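Local structure of CRISPR-associated endoribonuclease Cas6 1 (Methanocaldococcus jannaschii DSM 2661, 5YI6) at residues K51-T56 and K229-F234. The protein is an RNA-binding endonuclease that probably cuts CRISPR transcripts within their repeats to release the guide units of antiviral defence. Sequence-based numbering, arbitrary orientation.
Sequences KFKFFT and KNSMGF. With PO4 (phosphate ion), chain K.
Ser-231 lies over one face of the Phe-55 ring, its CA 4.1 Å from the ring centroid and 15° off the ring normal, a CH-pi contact displaced toward the rim. CB of Ser-231 comes closer still, 3.4 Å from Phe-55 CE2. With chi1 at 71°, CG of Phe-55 sits between its own backbone N and carbonyl carbon, and the ring swings back to the 3-10 turn 230-232 although its CB starts out away from it. Phe-90 and Ile-35 also pack on this ring. On the hydroxyl side of Ser-231 the start of the Lys-53 side chain passes by, CG 3.7 Å from Ser-231 OG.

Direct polar contact centres on the carbonyl of Phe-234. Thr-56 OG1 donates to Phe-234 O at 3.0 Å, well above the carbonyl plane, while Asn-230 ND2 reaches the same oxygen from the opposite face in a nearly straight bond (167°). OD1 of Asn-230 takes a further bond from Lys-169 of helix 158-174. Alongside, Thr-56 CA makes a C-H...O contact of 3.3 Å with Asn-230 O.

The contact joins the two RAMP-like halves of Cas6: 51-56 leads into edge strand 56-57 of the N-terminal sheet, whereas 229-234 lies in the C-terminal glycine-rich loop characteristic of Cas6 and other RAMP proteins, ahead of strand 237-240. Lys-53, by similarity the transition-state stabiliser, places this junction beside the probable active site; the side chain of Tyr-32, the proton acceptor by similarity, is about 7 Å from that of Ser-231.

Water fills in between the backbones: one molecule donates to Lys-53 O and accepts from Ser-231 N, at 2.9 Å from that nitrogen. Beside the bent Lys-229 side chain, a phosphate, probably from the crystallisation liquor, takes a 2.9 Å bond through O4 from the backbone N of Lys-229.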
# COMPACT_ATOMS: atom_id res chain seq x y z
N LYS A 51 1.40 9.12 -14.27
CA LYS A 51 0.34 8.14 -14.43
C LYS A 51 0.80 6.75 -13.99
O LYS A 51 0.17 5.75 -14.33
CB LYS A 51 -0.13 8.10 -15.88
CG LYS A 51 -0.66 9.47 -16.31
CD LYS A 51 -1.14 9.46 -17.75
CE LYS A 51 -1.74 10.81 -18.17
NZ LYS A 51 -2.98 11.14 -17.43
N PHE A 52 1.89 6.69 -13.25
CA PHE A 52 2.47 5.41 -12.86
C PHE A 52 1.67 4.79 -11.72
O PHE A 52 1.48 5.44 -10.70
CB PHE A 52 3.92 5.63 -12.43
CG PHE A 52 4.61 4.39 -11.97
CD1 PHE A 52 4.91 3.37 -12.89
CD2 PHE A 52 4.96 4.22 -10.62
CE1 PHE A 52 5.54 2.20 -12.47
CE2 PHE A 52 5.60 3.07 -10.20
CZ PHE A 52 5.91 2.06 -11.13
N LYS A 53 1.21 3.53 -11.89
CA LYS A 53 0.35 2.95 -10.86
C LYS A 53 0.89 1.67 -10.24
O LYS A 53 0.20 1.06 -9.41
CB LYS A 53 -1.05 2.75 -11.42
CG LYS A 53 -1.73 4.10 -11.73
CD LYS A 53 -3.21 3.94 -11.99
CE LYS A 53 -3.92 5.29 -12.02
NZ LYS A 53 -5.40 5.10 -11.95
N PHE A 54 2.13 1.27 -10.55
CA PHE A 54 2.69 0.02 -10.03
C PHE A 54 3.55 0.27 -8.80
O PHE A 54 4.76 0.07 -8.81
CB PHE A 54 3.49 -0.69 -11.13
CG PHE A 54 2.61 -1.07 -12.29
CD1 PHE A 54 1.72 -2.13 -12.17
CD2 PHE A 54 2.67 -0.34 -13.49
CE1 PHE A 54 0.86 -2.48 -13.25
CE2 PHE A 54 1.83 -0.70 -14.56
CZ PHE A 54 0.94 -1.76 -14.45
N PHE A 55 2.89 0.76 -7.74
CA PHE A 55 3.55 0.94 -6.45
C PHE A 55 2.46 0.87 -5.39
O PHE A 55 1.26 0.95 -5.70
CB PHE A 55 4.33 2.25 -6.34
CG PHE A 55 3.48 3.51 -6.27
CD1 PHE A 55 3.19 4.12 -5.03
CD2 PHE A 55 2.97 4.08 -7.42
CE1 PHE A 55 2.39 5.28 -4.96
CE2 PHE A 55 2.18 5.25 -7.38
CZ PHE A 55 1.88 5.85 -6.13
N THR A 56 2.88 0.70 -4.14
CA THR A 56 1.91 0.69 -3.04
C THR A 56 2.51 1.38 -1.82
O THR A 56 3.70 1.69 -1.80
CB THR A 56 1.44 -0.74 -2.69
OG1 THR A 56 0.39 -0.68 -1.70
CG2 THR A 56 2.65 -1.63 -2.16
N LYS A 229 -6.07 -0.89 -6.69
CA LYS A 229 -5.82 0.46 -6.13
C LYS A 229 -4.51 0.51 -5.34
O LYS A 229 -4.41 1.21 -4.32
CB LYS A 229 -6.98 0.92 -5.24
CG LYS A 229 -8.34 1.05 -6.01
CD LYS A 229 -8.15 1.83 -7.32
CE LYS A 229 -9.48 2.17 -8.01
NZ LYS A 229 -9.27 2.52 -9.44
N ASN A 230 -3.51 -0.23 -5.81
CA ASN A 230 -2.22 -0.19 -5.09
C ASN A 230 -1.70 1.24 -4.93
O ASN A 230 -1.19 1.61 -3.86
CB ASN A 230 -1.18 -1.03 -5.84
CG ASN A 230 -1.54 -2.51 -5.90
OD1 ASN A 230 -1.37 -3.14 -6.94
ND2 ASN A 230 -2.11 -3.05 -4.78
N SER A 231 -1.80 2.04 -6.00
CA SER A 231 -1.16 3.34 -6.00
C SER A 231 -1.91 4.36 -5.16
O SER A 231 -1.40 5.47 -4.96
CB SER A 231 -0.94 3.85 -7.45
OG SER A 231 -2.18 4.13 -8.06
N MET A 232 -3.10 4.01 -4.66
CA MET A 232 -3.82 4.78 -3.66
C MET A 232 -3.59 4.26 -2.23
O MET A 232 -4.29 4.69 -1.30
CB MET A 232 -5.33 4.77 -3.99
CG MET A 232 -5.67 5.55 -5.24
SD MET A 232 -7.41 5.27 -5.72
CE MET A 232 -8.25 5.63 -4.18
N GLY A 233 -2.65 3.33 -2.06
CA GLY A 233 -2.21 2.88 -0.75
C GLY A 233 -2.85 1.61 -0.25
O GLY A 233 -3.07 1.49 0.98
N PHE A 234 -3.24 0.70 -1.16
CA PHE A 234 -3.92 -0.53 -0.79
C PHE A 234 -3.09 -1.75 -1.12
O PHE A 234 -2.35 -1.77 -2.12
CB PHE A 234 -5.33 -0.65 -1.48
CG PHE A 234 -6.33 0.33 -0.94
CD1 PHE A 234 -7.23 -0.06 0.04
CD2 PHE A 234 -6.34 1.65 -1.37
CE1 PHE A 234 -8.16 0.88 0.59
CE2 PHE A 234 -7.22 2.58 -0.83
CZ PHE A 234 -8.15 2.18 0.16
P PO4 K . -7.61 -1.00 -10.54
O1 PO4 K . -7.43 -2.34 -11.25
O2 PO4 K . -8.94 -0.98 -9.81
O3 PO4 K . -7.59 0.12 -11.56
O4 PO4 K . -6.44 -0.78 -9.59
O HOH W 1 -2.44 1.14 -8.64
O HOH W 2 -0.87 -1.70 -9.46